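PDB 1WR2: hypothetical protein PH1789 from Pyrococcus horikoshii, which is of unknown function but carries a domain of the ATP-grasp family. Local coordinates for residues T152-P157 / A163-Q168. Sequence-based numbering, arbitrary orientation.
Sequences TFRLVP and ARKMIQ
Met166 of helix 160-168 packs against Thr152 and Arg154 of strand 152-155, an outermost strand of the six-stranded antiparallel sheet in this ATP-grasp fold. The segment axes approach to 7.9 Å and run nearly antiparallel, at 157°, so the helix, which follows the strand in sequence, runs back alongside it. The Met166 side chain can be followed atom by atom. Its CB lies 3.5 Å from Thr152 OG1 and also sits over one face of the Arg154 guanidinium, 3.8 Å above that plane and displaced toward the rim. Farther out, SD passes Arg154 CB at 4.1 Å; the bend at the last torsion then carries CE to the strand backbone, 3.9 Å from Phe153 CA. Met166 also touches Phe138 of the neighbouring strand 133-140. NH1 helps fix the Arg154 guanidinium: it donates almost linearly (171°) to Phe153 O, nearly within the guanidinium plane, and forms a salt bridge with Glu169. Lys165 crosses that group's edge with its aliphatic chain, and its NZ stays 4.4 Å from Arg154 NH2, a like charge that Glu169 probably offsets. Thr152 OG1 donates to Met166 O at 2.6 Å, tilted 31° from the carbonyl plane.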
loop_
_atom_site.group_PDB
_atom_site.type_symbol
_atom_site.label_atom_id
_atom_site.label_comp_id
_atom_site.label_asym_id
_atom_site.label_seq_id
_atom_site.Cartn_x
_atom_site.Cartn_y
_atom_site.Cartn_z
ATOM N N THR A 152 -14.211 -8.508 -7.568
ATOM C CA THR A 152 -14.372 -8.735 -8.997
ATOM C C THR A 152 -12.956 -8.695 -9.569
ATOM O O THR A 152 -12.048 -8.167 -8.915
ATOM C CB THR A 152 -15.244 -7.633 -9.647
ATOM O OG1 THR A 152 -14.661 -6.340 -9.412
ATOM C CG2 THR A 152 -16.647 -7.664 -9.060
ATOM N N PHE A 153 -12.756 -9.257 -10.758
ATOM C CA PHE A 153 -11.426 -9.257 -11.358
ATOM C C PHE A 153 -11.467 -9.077 -12.870
ATOM O O PHE A 153 -12.533 -9.143 -13.493
ATOM C CB PHE A 153 -10.676 -10.553 -11.001
ATOM C CG PHE A 153 -11.013 -11.723 -11.886
ATOM C CD1 PHE A 153 -10.308 -11.947 -13.070
ATOM C CD2 PHE A 153 -12.039 -12.598 -11.544
ATOM C CE1 PHE A 153 -10.623 -13.033 -13.904
ATOM C CE2 PHE A 153 -12.363 -13.685 -12.367
ATOM C CZ PHE A 153 -11.650 -13.901 -13.553
ATOM N N ARG A 154 -10.294 -8.843 -13.449
ATOM C CA ARG A 154 -10.158 -8.652 -14.887
ATOM C C ARG A 154 -8.709 -8.990 -15.223
ATOM O O ARG A 154 -7.832 -8.864 -14.366
ATOM C CB ARG A 154 -10.448 -7.188 -15.235
ATOM C CG ARG A 154 -11.477 -6.963 -16.334
ATOM C CD ARG A 154 -12.723 -7.789 -16.105
ATOM N NE ARG A 154 -13.940 -7.050 -16.409
ATOM C CZ ARG A 154 -15.016 -7.063 -15.632
ATOM N NH1 ARG A 154 -15.013 -7.775 -14.511
ATOM N NH2 ARG A 154 -16.090 -6.369 -15.972
ATOM N N LEU A 155 -8.446 -9.434 -16.448
ATOM C CA LEU A 155 -7.070 -9.742 -16.822
ATOM C C LEU A 155 -6.351 -8.446 -17.197
ATOM O O LEU A 155 -6.938 -7.545 -17.799
ATOM C CB LEU A 155 -7.028 -10.728 -17.993
ATOM C CG LEU A 155 -7.562 -12.120 -17.659
ATOM C CD1 LEU A 155 -7.383 -13.054 -18.856
ATOM C CD2 LEU A 155 -6.814 -12.661 -16.440
ATOM N N VAL A 156 -5.089 -8.349 -16.806
ATOM C CA VAL A 156 -4.284 -7.177 -17.107
ATOM C C VAL A 156 -3.670 -7.387 -18.498
ATOM O O VAL A 156 -3.225 -8.483 -18.818
ATOM C CB VAL A 156 -3.161 -7.020 -16.055
ATOM C CG1 VAL A 156 -2.242 -5.866 -16.424
ATOM C CG2 VAL A 156 -3.780 -6.798 -14.680
ATOM N N PRO A 157 -3.632 -6.338 -19.337
ATOM C CA PRO A 157 -4.101 -4.965 -19.130
ATOM C C PRO A 157 -5.605 -4.811 -19.289
ATOM O O PRO A 157 -6.234 -5.504 -20.090
ATOM C CB PRO A 157 -3.336 -4.186 -20.190
ATOM C CG PRO A 157 -3.362 -5.152 -21.339
ATOM C CD PRO A 157 -3.003 -6.472 -20.668
ATOM N N ALA A 163 -12.440 -1.322 -16.091
ATOM C CA ALA A 163 -12.339 -0.657 -14.792
ATOM C C ALA A 163 -13.670 -0.177 -14.230
ATOM O O ALA A 163 -13.996 -0.457 -13.078
ATOM C CB ALA A 163 -11.371 0.515 -14.887
ATOM N N ARG A 164 -14.439 0.555 -15.026
ATOM C CA ARG A 164 -15.727 1.056 -14.545
ATOM C C ARG A 164 -16.685 -0.102 -14.322
ATOM O O ARG A 164 -17.481 -0.099 -13.384
ATOM C CB ARG A 164 -16.324 2.053 -15.547
ATOM C CG ARG A 164 -15.497 3.311 -15.675
ATOM C CD ARG A 164 -16.067 4.310 -16.660
ATOM N NE ARG A 164 -15.201 5.482 -16.713
ATOM C CZ ARG A 164 -15.052 6.347 -15.714
ATOM N NH1 ARG A 164 -15.727 6.184 -14.580
ATOM N NH2 ARG A 164 -14.195 7.352 -15.834
ATOM N N LYS A 165 -16.580 -1.103 -15.185
ATOM C CA LYS A 165 -17.427 -2.275 -15.108
ATOM C C LYS A 165 -17.131 -3.118 -13.857
ATOM O O LYS A 165 -18.048 -3.452 -13.106
ATOM C CB LYS A 165 -17.238 -3.103 -16.380
ATOM C CG LYS A 165 -18.268 -4.196 -16.616
ATOM C CD LYS A 165 -18.062 -4.809 -18.002
ATOM C CE LYS A 165 -18.946 -6.025 -18.242
ATOM N NZ LYS A 165 -18.656 -6.646 -19.564
ATOM N N MET A 166 -15.864 -3.451 -13.615
ATOM C CA MET A 166 -15.542 -4.271 -12.445
ATOM C C MET A 166 -15.872 -3.554 -11.134
ATOM O O MET A 166 -16.050 -4.191 -10.097
ATOM C CB MET A 166 -14.070 -4.708 -12.468
ATOM C CG MET A 166 -13.054 -3.614 -12.267
ATOM S SD MET A 166 -11.382 -4.209 -12.618
ATOM C CE MET A 166 -11.152 -5.401 -11.285
ATOM N N ILE A 167 -15.965 -2.231 -11.179
ATOM C CA ILE A 167 -16.308 -1.480 -9.982
ATOM C C ILE A 167 -17.806 -1.627 -9.731
ATOM O O ILE A 167 -18.255 -1.713 -8.588
ATOM C CB ILE A 167 -15.980 0.025 -10.132
ATOM C CG1 ILE A 167 -14.472 0.221 -10.326
ATOM C CG2 ILE A 167 -16.442 0.780 -8.888
ATOM C CD1 ILE A 167 -14.062 1.688 -10.498
ATOM N N GLN A 168 -18.577 -1.678 -10.811
ATOM C CA GLN A 168 -20.028 -1.792 -10.708
ATOM C C GLN A 168 -20.515 -3.211 -10.431
ATOM O O GLN A 168 -21.637 -3.406 -9.965
ATOM C CB GLN A 168 -20.672 -1.271 -11.993
ATOM C CG GLN A 168 -20.225 0.130 -12.356
ATOM C CD GLN A 168 -20.870 0.647 -13.624
ATOM O OE1 GLN A 168 -21.054 -0.096 -14.593
ATOM N NE2 GLN A 168 -21.197 1.938 -13.636
#